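Local coordinates for sensor protein (Bacteroides thetaiotaomicron, PDB 2X7X), which binds beta-D-fructose through this periplasmic domain, the sensing part of a hybrid two-component system that probably works as a histidine kinase, at residues I131-G136 with E145-F150; E178-L183 with Y204-M209; G220-P225 with F243-N248. All coordinates share one frame; numbering follows the deposited sequence.

Contact 1: residues I131-G136 with E145-F150; sequences IVELTG and ERHQGF. With FRU (beta-D-fructofuranose), chain E.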
loop_
_atom_site.group_PDB
_atom_site.type_symbol
_atom_site.label_atom_id
_atom_site.label_comp_id
_atom_site.label_asym_id
_atom_site.label_seq_id
_atom_site.Cartn_x
_atom_site.Cartn_y
_atom_site.Cartn_z
ATOM N N ILE A 131 -28.874 7.731 10.669
ATOM C CA ILE A 131 -28.026 7.833 9.485
ATOM C C ILE A 131 -28.748 8.628 8.400
ATOM O O ILE A 131 -29.965 8.461 8.210
ATOM C CB ILE A 131 -27.691 6.432 8.881
ATOM C CG1 ILE A 131 -27.233 5.455 9.957
ATOM C CG2 ILE A 131 -26.646 6.545 7.763
ATOM C CD1 ILE A 131 -26.961 4.035 9.416
ATOM N N VAL A 132 -28.011 9.485 7.698
ATOM C CA VAL A 132 -28.509 10.048 6.448
ATOM C C VAL A 132 -27.680 9.487 5.282
ATOM O O VAL A 132 -26.472 9.251 5.444
ATOM C CB VAL A 132 -28.564 11.608 6.467
ATOM C CG1 VAL A 132 -29.553 12.086 7.509
ATOM C CG2 VAL A 132 -27.196 12.232 6.739
ATOM N N GLU A 133 -28.332 9.254 4.134
ATOM C CA GLU A 133 -27.700 8.687 2.932
ATOM C C GLU A 133 -27.722 9.668 1.781
ATOM O O GLU A 133 -28.748 10.255 1.482
ATOM C CB GLU A 133 -28.401 7.399 2.492
ATOM C CG GLU A 133 -27.690 6.629 1.374
ATOM C CD GLU A 133 -28.389 5.328 0.967
ATOM O OE1 GLU A 133 -29.612 5.194 1.179
ATOM O OE2 GLU A 133 -27.726 4.433 0.399
ATOM N N LEU A 134 -26.577 9.834 1.130
ATOM C CA LEU A 134 -26.458 10.657 -0.062
ATOM C C LEU A 134 -25.980 9.767 -1.213
ATOM O O LEU A 134 -24.835 9.322 -1.255
ATOM C CB LEU A 134 -25.514 11.837 0.207
ATOM C CG LEU A 134 -25.977 12.845 1.285
ATOM C CD1 LEU A 134 -24.832 13.634 1.903
ATOM C CD2 LEU A 134 -27.012 13.816 0.749
ATOM N N THR A 135 -26.877 9.495 -2.143
ATOM C CA THR A 135 -26.637 8.467 -3.163
ATOM C C THR A 135 -26.016 9.016 -4.445
ATOM O O THR A 135 -26.081 10.212 -4.728
ATOM C CB THR A 135 -27.965 7.730 -3.531
ATOM O OG1 THR A 135 -28.718 8.494 -4.484
ATOM C CG2 THR A 135 -28.817 7.526 -2.302
ATOM N N GLY A 136 -25.442 8.125 -5.240
ATOM C CA GLY A 136 -25.113 8.439 -6.638
ATOM C C GLY A 136 -26.385 8.541 -7.455
ATOM O O GLY A 136 -27.485 8.326 -6.941
ATOM N N GLU A 145 -27.383 -0.539 -5.868
ATOM C CA GLU A 145 -26.819 -1.593 -5.043
ATOM C C GLU A 145 -26.200 -1.035 -3.762
ATOM O O GLU A 145 -26.470 -1.558 -2.673
ATOM C CB GLU A 145 -25.837 -2.444 -5.840
ATOM C CG GLU A 145 -26.525 -3.349 -6.829
ATOM C CD GLU A 145 -25.613 -3.880 -7.925
ATOM O OE1 GLU A 145 -24.396 -4.096 -7.677
ATOM O OE2 GLU A 145 -26.132 -4.089 -9.053
ATOM N N ARG A 146 -25.414 0.035 -3.856
ATOM C CA ARG A 146 -24.921 0.688 -2.644
ATOM C C ARG A 146 -26.036 0.970 -1.634
ATOM O O ARG A 146 -25.807 0.936 -0.425
ATOM C CB ARG A 146 -24.111 1.944 -2.965
ATOM C CG ARG A 146 -22.696 1.608 -3.400
ATOM C CD ARG A 146 -22.021 2.734 -4.159
ATOM N NE ARG A 146 -20.892 2.228 -4.928
ATOM C CZ ARG A 146 -19.942 2.978 -5.494
ATOM N NH1 ARG A 146 -19.954 4.307 -5.363
ATOM N NH2 ARG A 146 -18.981 2.388 -6.215
ATOM N N HIS A 147 -27.246 1.210 -2.117
ATOM C CA HIS A 147 -28.361 1.444 -1.203
ATOM C C HIS A 147 -28.949 0.139 -0.682
ATOM O O HIS A 147 -29.190 0.011 0.517
ATOM C CB HIS A 147 -29.430 2.325 -1.840
ATOM C CG HIS A 147 -30.680 2.452 -1.027
ATOM N ND1 HIS A 147 -30.779 3.292 0.061
ATOM C CD2 HIS A 147 -31.890 1.853 -1.154
ATOM C CE1 HIS A 147 -31.993 3.199 0.574
ATOM N NE2 HIS A 147 -32.686 2.332 -0.144
ATOM N N GLN A 148 -29.145 -0.831 -1.574
ATOM C CA GLN A 148 -29.796 -2.097 -1.221
ATOM C C GLN A 148 -28.989 -2.856 -0.164
ATOM O O GLN A 148 -29.549 -3.359 0.820
ATOM C CB GLN A 148 -29.976 -2.980 -2.456
ATOM C CG GLN A 148 -31.078 -2.571 -3.397
ATOM C CD GLN A 148 -30.885 -3.120 -4.830
ATOM O OE1 GLN A 148 -31.444 -2.577 -5.787
ATOM N NE2 GLN A 148 -30.088 -4.192 -4.980
ATOM N N GLY A 149 -27.675 -2.924 -0.384
ATOM C CA GLY A 149 -26.762 -3.680 0.463
ATOM C C GLY A 149 -26.696 -3.044 1.822
ATOM O O GLY A 149 -26.640 -3.727 2.838
ATOM N N PHE A 150 -26.731 -1.723 1.834
ATOM C CA PHE A 150 -26.712 -0.973 3.069
ATOM C C PHE A 150 -27.997 -1.172 3.864
ATOM O O PHE A 150 -27.949 -1.265 5.090
ATOM C CB PHE A 150 -26.499 0.501 2.748
ATOM C CG PHE A 150 -26.871 1.426 3.854
ATOM C CD1 PHE A 150 -26.063 1.549 4.970
ATOM C CD2 PHE A 150 -28.023 2.187 3.764
ATOM C CE1 PHE A 150 -26.394 2.417 5.981
ATOM C CE2 PHE A 150 -28.376 3.053 4.783
ATOM C CZ PHE A 150 -27.562 3.172 5.892
HETATM C C1 FRU E . -16.462 7.660 -10.864
HETATM C C2 FRU E . -17.580 7.387 -9.874
HETATM C C3 FRU E . -17.050 6.905 -8.526
HETATM C C4 FRU E . -18.075 5.857 -8.137
HETATM C C5 FRU E . -18.354 5.208 -9.485
HETATM C C6 FRU E . -19.694 4.483 -9.595
HETATM O O1 FRU E . -16.963 8.430 -11.953
HETATM O O2 FRU E . -18.378 8.570 -9.754
HETATM O O3 FRU E . -16.905 7.965 -7.569
HETATM O O4 FRU E . -17.586 4.938 -7.154
HETATM O O5 FRU E . -18.377 6.324 -10.380
HETATM O O6 FRU E . -19.774 3.813 -10.869
#
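In the beta-alpha-beta unit of strand 128-135, helix 141-155 and strand 159-167, Glu-133 of the first strand reaches up to His-147 of the helix. The segment axes run nearly antiparallel, at 154° and 9.8 Å. Glu-133 is extended, with CG anti to the backbone N (chi1 -172°), and this carries its carboxylate across to the imidazole edge. His-147 ND1 donates to Glu-133 OE1 at 2.5 Å, a length not to be pressed at this resolution. The two planes are only 27° apart, so the pair is nearly coplanar. Glu-133 OE2 has a second partner in His-195 NE2, so both carboxylate oxygens are held. Further back along the strand, Ile-131 CD1 meets the edge of the Phe-150 ring, 3.7 Å from CZ. Arg-146, one helix residue before His-147, points its long chain at the sugar. Its NH1 and NH2 both donate to fructose O4, at 3.0 Å and 3.1 Å, with O4 in the guanidinium plane. Arg-146 NE bonds to Asn-110, which helps fix the turn of the group. The helix thus packs on its strand while its N-terminal half serves the ligand, as in the Rossmann-like lobes of periplasmic sugar-binding proteins.

Contact 2: residues E178-L183 with Y204-M209; sequences EMDSML and YQAAKM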
loop_
_atom_site.group_PDB
_atom_site.type_symbol
_atom_site.label_atom_id
_atom_site.label_comp_id
_atom_site.label_asym_id
_atom_site.label_seq_id
_atom_site.Cartn_x
_atom_site.Cartn_y
_atom_site.Cartn_z
ATOM N N GLU A 178 -28.011 19.209 -0.381
ATOM C CA GLU A 178 -28.866 18.198 0.252
ATOM C C GLU A 178 -28.545 18.018 1.741
ATOM O O GLU A 178 -29.463 17.944 2.565
ATOM C CB GLU A 178 -28.806 16.883 -0.513
ATOM C CG GLU A 178 -29.483 16.962 -1.854
ATOM C CD GLU A 178 -28.940 15.955 -2.837
ATOM O OE1 GLU A 178 -28.065 15.150 -2.446
ATOM O OE2 GLU A 178 -29.381 15.964 -4.011
ATOM N N MET A 179 -27.252 17.991 2.087
ATOM C CA MET A 179 -26.846 17.889 3.493
ATOM C C MET A 179 -27.327 19.094 4.319
ATOM O O MET A 179 -27.683 18.937 5.494
ATOM C CB MET A 179 -25.334 17.704 3.623
ATOM C CG MET A 179 -24.858 17.345 5.014
ATOM S SD MET A 179 -25.480 15.750 5.631
ATOM C CE MET A 179 -25.252 15.970 7.395
ATOM N N ASP A 180 -27.330 20.283 3.704
ATOM C CA ASP A 180 -27.852 21.492 4.329
ATOM C C ASP A 180 -29.278 21.266 4.724
ATOM O O ASP A 180 -29.665 21.534 5.853
ATOM C CB ASP A 180 -27.836 22.656 3.359
ATOM C CG ASP A 180 -26.612 23.510 3.485
ATOM O OD1 ASP A 180 -25.686 23.166 4.242
ATOM O OD2 ASP A 180 -26.572 24.547 2.809
ATOM N N SER A 181 -30.066 20.765 3.782
ATOM C CA SER A 181 -31.469 20.505 4.036
ATOM C C SER A 181 -31.644 19.491 5.175
ATOM O O SER A 181 -32.522 19.657 6.016
ATOM C CB SER A 181 -32.167 20.043 2.751
ATOM O OG SER A 181 -33.519 19.703 3.003
ATOM N N MET A 182 -30.799 18.463 5.212
ATOM C CA MET A 182 -30.893 17.434 6.250
ATOM C C MET A 182 -30.550 17.958 7.654
ATOM O O MET A 182 -31.262 17.658 8.624
ATOM C CB MET A 182 -30.049 16.212 5.890
ATOM C CG MET A 182 -30.590 15.420 4.725
ATOM S SD MET A 182 -29.381 14.270 4.043
ATOM C CE MET A 182 -30.384 13.397 2.852
ATOM N N LEU A 183 -29.477 18.747 7.757
ATOM C CA LEU A 183 -29.091 19.366 9.029
ATOM C C LEU A 183 -30.218 20.241 9.592
ATOM O O LEU A 183 -30.588 20.127 10.767
ATOM C CB LEU A 183 -27.810 20.194 8.862
ATOM C CG LEU A 183 -26.519 19.463 8.487
ATOM C CD1 LEU A 183 -25.545 20.394 7.760
ATOM C CD2 LEU A 183 -25.881 18.834 9.723
ATOM N N TYR A 204 -19.594 16.964 4.553
ATOM C CA TYR A 204 -18.771 17.308 5.689
ATOM C C TYR A 204 -18.680 18.817 5.817
ATOM O O TYR A 204 -18.817 19.369 6.921
ATOM C CB TYR A 204 -17.376 16.711 5.545
ATOM C CG TYR A 204 -16.440 17.115 6.662
ATOM C CD1 TYR A 204 -16.312 16.325 7.818
ATOM C CD2 TYR A 204 -15.667 18.282 6.568
ATOM C CE1 TYR A 204 -15.442 16.683 8.847
ATOM C CE2 TYR A 204 -14.806 18.654 7.591
ATOM C CZ TYR A 204 -14.699 17.855 8.728
ATOM O OH TYR A 204 -13.846 18.237 9.754
ATOM N N GLN A 205 -18.466 19.481 4.684
ATOM C CA GLN A 205 -18.389 20.926 4.674
ATOM C C GLN A 205 -19.738 21.562 5.048
ATOM O O GLN A 205 -19.783 22.624 5.686
ATOM C CB GLN A 205 -17.858 21.432 3.344
ATOM C CG GLN A 205 -17.836 22.923 3.260
ATOM C CD GLN A 205 -16.566 23.447 2.664
ATOM O OE1 GLN A 205 -16.332 23.331 1.449
ATOM N NE2 GLN A 205 -15.733 24.054 3.504
ATOM N N ALA A 206 -20.835 20.904 4.701
ATOM C CA ALA A 206 -22.113 21.381 5.168
ATOM C C ALA A 206 -22.176 21.307 6.701
ATOM O O ALA A 206 -22.703 22.216 7.347
ATOM C CB ALA A 206 -23.240 20.608 4.532
ATOM N N ALA A 207 -21.605 20.247 7.271
ATOM C CA ALA A 207 -21.698 20.001 8.704
ATOM C C ALA A 207 -20.768 20.941 9.456
ATOM O O ALA A 207 -21.163 21.543 10.461
ATOM C CB ALA A 207 -21.374 18.555 9.023
ATOM N N LYS A 208 -19.538 21.048 8.950
ATOM C CA LYS A 208 -18.505 21.954 9.444
ATOM C C LYS A 208 -19.099 23.347 9.600
ATOM O O LYS A 208 -19.025 23.954 10.666
ATOM C CB LYS A 208 -17.367 22.020 8.414
ATOM C CG LYS A 208 -15.947 21.904 8.956
ATOM C CD LYS A 208 -15.458 23.166 9.606
ATOM C CE LYS A 208 -13.969 23.059 9.952
ATOM N NZ LYS A 208 -13.123 23.134 8.733
ATOM N N MET A 209 -19.721 23.826 8.524
ATOM C CA MET A 209 -20.255 25.183 8.471
ATOM C C MET A 209 -21.445 25.391 9.375
ATOM O O MET A 209 -21.754 26.525 9.726
ATOM C CB MET A 209 -20.566 25.602 7.033
ATOM C CG MET A 209 -19.279 25.798 6.241
ATOM S SD MET A 209 -19.471 26.241 4.511
ATOM C CE MET A 209 -19.743 28.014 4.707
#
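Met-179, Asp-180 and Leu-183 of helix 172-185 pack against Ala-206 of helix 199-209. The two helices are successive in the chain, joined through strand 191-194, within the alpha/beta layers of a lobe of the periplasmic binding protein fold. They run the same general way, and the segment axes come within 8.8 Å at a signed crossing angle of -43°. The backbones are nearest at Asp-180 and Ala-206, whose CA atoms are 5.8 Å apart. A methyl group at this point suits so close an approach.

The apolar contacts gather on that methyl. CB and CG of Met-179 both lie 3.7 Å from Ala-206 CB. CG is anti to the backbone N (chi1 -170°), and the chain bends beyond it. Met-179 also packs on Val-132 of strand 128-135 and on Met-216, a loop residue. Leu-183 adds its CD1 branch, 4.0 Å from Ala-206 CB. Met-179 and Leu-183 are both buried, as is Ala-206.

The one polar side chain in the contact, Asp-180, lies at its margin. It bends its carboxylate inward, with OD1 3.6 Å from Ala-206 CB. The side-chain pairs across these two segments are otherwise apolar. Leu-183 O accepts a hydrogen bond from Arg-212 NH1, beyond the second helix, and the Tyr-204 ring meets Phe-218 of strand 217-220 edge-to-face.

One contact is with backbone. Leu-183 CD1 rests beside the peptide that joins Ala-206 to Ala-207, 3.4 Å from Ala-206 O and 4.0 Å from Ala-207 N.

Contact 3: residues G220-P225 with F243-N248; sequences GIDALP and FIYPTN. With FRU (beta-D-fructofuranose), chain E.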
loop_
_atom_site.group_PDB
_atom_site.type_symbol
_atom_site.label_atom_id
_atom_site.label_comp_id
_atom_site.label_asym_id
_atom_site.label_seq_id
_atom_site.Cartn_x
_atom_site.Cartn_y
_atom_site.Cartn_z
ATOM N N GLY A 220 -17.468 7.107 3.062
ATOM C CA GLY A 220 -17.542 7.263 1.612
ATOM C C GLY A 220 -17.076 6.011 0.899
ATOM O O GLY A 220 -16.773 5.005 1.540
ATOM N N ILE A 221 -17.036 6.059 -0.429
ATOM C CA ILE A 221 -16.577 4.926 -1.229
ATOM C C ILE A 221 -15.635 5.451 -2.301
ATOM O O ILE A 221 -15.841 6.548 -2.812
ATOM C CB ILE A 221 -17.754 4.168 -1.883
ATOM C CG1 ILE A 221 -18.721 3.646 -0.817
ATOM C CG2 ILE A 221 -17.246 2.990 -2.706
ATOM C CD1 ILE A 221 -20.075 3.196 -1.339
ATOM N N ASP A 222 -14.585 4.677 -2.592
ATOM C CA ASP A 222 -13.672 4.871 -3.732
ATOM C C ASP A 222 -12.246 4.652 -3.264
ATOM O O ASP A 222 -11.523 3.820 -3.829
ATOM C CB ASP A 222 -13.806 6.240 -4.411
ATOM C CG ASP A 222 -14.929 6.293 -5.447
ATOM O OD1 ASP A 222 -15.417 5.246 -5.913
ATOM O OD2 ASP A 222 -15.336 7.419 -5.796
ATOM N N ALA A 223 -11.854 5.398 -2.226
ATOM C CA ALA A 223 -10.526 5.279 -1.598
ATOM C C ALA A 223 -9.335 5.443 -2.552
ATOM O O ALA A 223 -8.400 4.651 -2.509
ATOM C CB ALA A 223 -10.408 3.947 -0.822
ATOM N N LEU A 224 -9.373 6.461 -3.408
ATOM C CA LEU A 224 -8.240 6.768 -4.304
ATOM C C LEU A 224 -7.082 7.398 -3.532
ATOM O O LEU A 224 -7.309 8.118 -2.560
ATOM C CB LEU A 224 -8.669 7.742 -5.410
ATOM C CG LEU A 224 -9.691 7.319 -6.469
ATOM C CD1 LEU A 224 -10.168 8.517 -7.304
ATOM C CD2 LEU A 224 -9.110 6.238 -7.363
ATOM N N PRO A 225 -5.839 7.126 -3.962
ATOM C CA PRO A 225 -4.673 7.871 -3.460
ATOM C C PRO A 225 -4.574 9.218 -4.161
ATOM O O PRO A 225 -5.376 9.494 -5.039
ATOM C CB PRO A 225 -3.491 6.989 -3.862
ATOM C CG PRO A 225 -3.975 6.235 -5.078
ATOM C CD PRO A 225 -5.456 6.030 -4.877
ATOM N N PHE A 243 -14.322 2.932 1.334
ATOM C CA PHE A 243 -14.120 1.581 0.805
ATOM C C PHE A 243 -13.479 1.629 -0.552
ATOM O O PHE A 243 -13.833 2.476 -1.377
ATOM C CB PHE A 243 -15.442 0.810 0.772
ATOM C CG PHE A 243 -15.893 0.381 2.122
ATOM C CD1 PHE A 243 -15.597 -0.894 2.588
ATOM C CD2 PHE A 243 -16.546 1.282 2.965
ATOM C CE1 PHE A 243 -15.991 -1.288 3.864
ATOM C CE2 PHE A 243 -16.940 0.917 4.233
ATOM C CZ PHE A 243 -16.674 -0.371 4.690
ATOM N N ILE A 244 -12.511 0.747 -0.768
ATOM C CA ILE A 244 -11.807 0.676 -2.036
ATOM C C ILE A 244 -12.776 0.307 -3.140
ATOM O O ILE A 244 -13.390 -0.758 -3.100
ATOM C CB ILE A 244 -10.652 -0.348 -1.989
ATOM C CG1 ILE A 244 -9.510 0.193 -1.111
ATOM C CG2 ILE A 244 -10.170 -0.697 -3.411
ATOM C CD1 ILE A 244 -8.264 -0.675 -1.100
ATOM N N TYR A 245 -12.954 1.206 -4.099
ATOM C CA TYR A 245 -13.666 0.868 -5.321
ATOM C C TYR A 245 -12.644 0.838 -6.446
ATOM O O TYR A 245 -12.260 1.891 -6.984
ATOM C CB TYR A 245 -14.810 1.839 -5.612
ATOM C CG TYR A 245 -15.747 1.331 -6.689
ATOM C CD1 TYR A 245 -16.401 0.094 -6.545
ATOM C CD2 TYR A 245 -15.978 2.063 -7.847
ATOM C CE1 TYR A 245 -17.268 -0.395 -7.530
ATOM C CE2 TYR A 245 -16.842 1.587 -8.836
ATOM C CZ TYR A 245 -17.484 0.356 -8.668
ATOM O OH TYR A 245 -18.350 -0.133 -9.628
ATOM N N PRO A 246 -12.170 -0.367 -6.783
ATOM C CA PRO A 246 -10.957 -0.509 -7.604
ATOM C C PRO A 246 -11.184 -0.211 -9.076
ATOM O O PRO A 246 -12.210 -0.587 -9.651
ATOM C CB PRO A 246 -10.550 -1.972 -7.401
ATOM C CG PRO A 246 -11.840 -2.688 -7.074
ATOM C CD PRO A 246 -12.735 -1.667 -6.381
ATOM N N THR A 247 -10.214 0.484 -9.657
ATOM C CA THR A 247 -10.234 0.877 -11.055
ATOM C C THR A 247 -9.737 -0.279 -11.928
ATOM O O THR A 247 -10.397 -0.639 -12.903
ATOM C CB THR A 247 -9.383 2.133 -11.286
ATOM O OG1 THR A 247 -8.074 1.921 -10.758
ATOM C CG2 THR A 247 -9.988 3.340 -10.588
ATOM N N ASN A 248 -8.588 -0.853 -11.554
ATOM C CA ASN A 248 -7.982 -2.007 -12.223
ATOM C C ASN A 248 -8.001 -1.953 -13.758
ATOM O O ASN A 248 -8.373 -2.915 -14.431
ATOM C CB ASN A 248 -8.583 -3.312 -11.690
ATOM C CG ASN A 248 -8.000 -3.721 -10.325
ATOM O OD1 ASN A 248 -6.882 -3.340 -9.958
ATOM N ND2 ASN A 248 -8.763 -4.500 -9.574
HETATM C C1 FRU E . -16.462 7.660 -10.864
HETATM C C2 FRU E . -17.580 7.387 -9.874
HETATM C C3 FRU E . -17.050 6.905 -8.526
HETATM C C4 FRU E . -18.075 5.857 -8.137
HETATM C C5 FRU E . -18.354 5.208 -9.485
HETATM C C6 FRU E . -19.694 4.483 -9.595
HETATM O O1 FRU E . -16.963 8.430 -11.953
HETATM O O2 FRU E . -18.378 8.570 -9.754
HETATM O O3 FRU E . -16.905 7.965 -7.569
HETATM O O4 FRU E . -17.586 4.938 -7.154
HETATM O O5 FRU E . -18.377 6.324 -10.380
HETATM O O6 FRU E . -19.774 3.813 -10.869
HETATM O O HOH W 1 -9.505 3.201 -5.777
#
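Ile-221 pairs with Phe-243, and Asp-222 with Ile-244, as parallel beta bridges where the chain leaves strand 217-220 beside strand 241-244. This is the C-terminal end of a Rossmann-like sheet, where such folds hold their ligands. Three backbone bonds tie it: Phe-243 N to Gly-220 O, Asp-222 N to Phe-243 O at 2.6 Å, and Tyr-245 N to Asp-222 O at 3.0 Å. The last donor lies above the carbonyl plane. A water donates to Asp-222 O and Tyr-245 O.

Asp-222 grips the fructose with both carboxylate oxygens. Fructose O4 donates to OD1 at 2.5 Å, and O3 to OD2 at 2.4 Å, a very short length, doubtful at this resolution. Tyr-245 CG is anti to the backbone N (chi1 -167°), with CB 3.5 Å from Asp-222 OD1 and CD2 3.4 Å from fructose O4. Carboxylate and ring planes are 33° apart. Tyr-245 OH bonds to Asp-94, another fructose-binding residue. With an alanine in place of Asp-222, the O3 and O4 hydroxyls would probably lose both acceptors and a gap would open beside Tyr-245. Ile-221 CG2 packs on Tyr-245 CB at 4.0 Å. Just past the Asp-222 bridge, Ala-223 CB lies 3.9 Å from Ile-244 CG1.

How the contacts relate
Contacts 1 and 3 share the fructose site and the same mixed sheet, with centres about 16 Å apart. Arg-146 joins them directly. Its NH2 is 3.4 Å from Tyr-245 CD2, a cation-pi pair, and its CD is 3.5 Å from Ile-221 CD1. Arg-146 and Asp-222 both reach fructose O4, one giving and the other accepting. Contact 2 lies away from the sugar, its centre about 17 Å from that of contact 1. Its segment 178-183 covers the strand of contact 1 from the face of Val-132 and Leu-134, where Val-132 CB is 3.7 Å from Met-182 SD. Contacts 2 and 3 do not touch; their nearest atoms are about 10 Å apart.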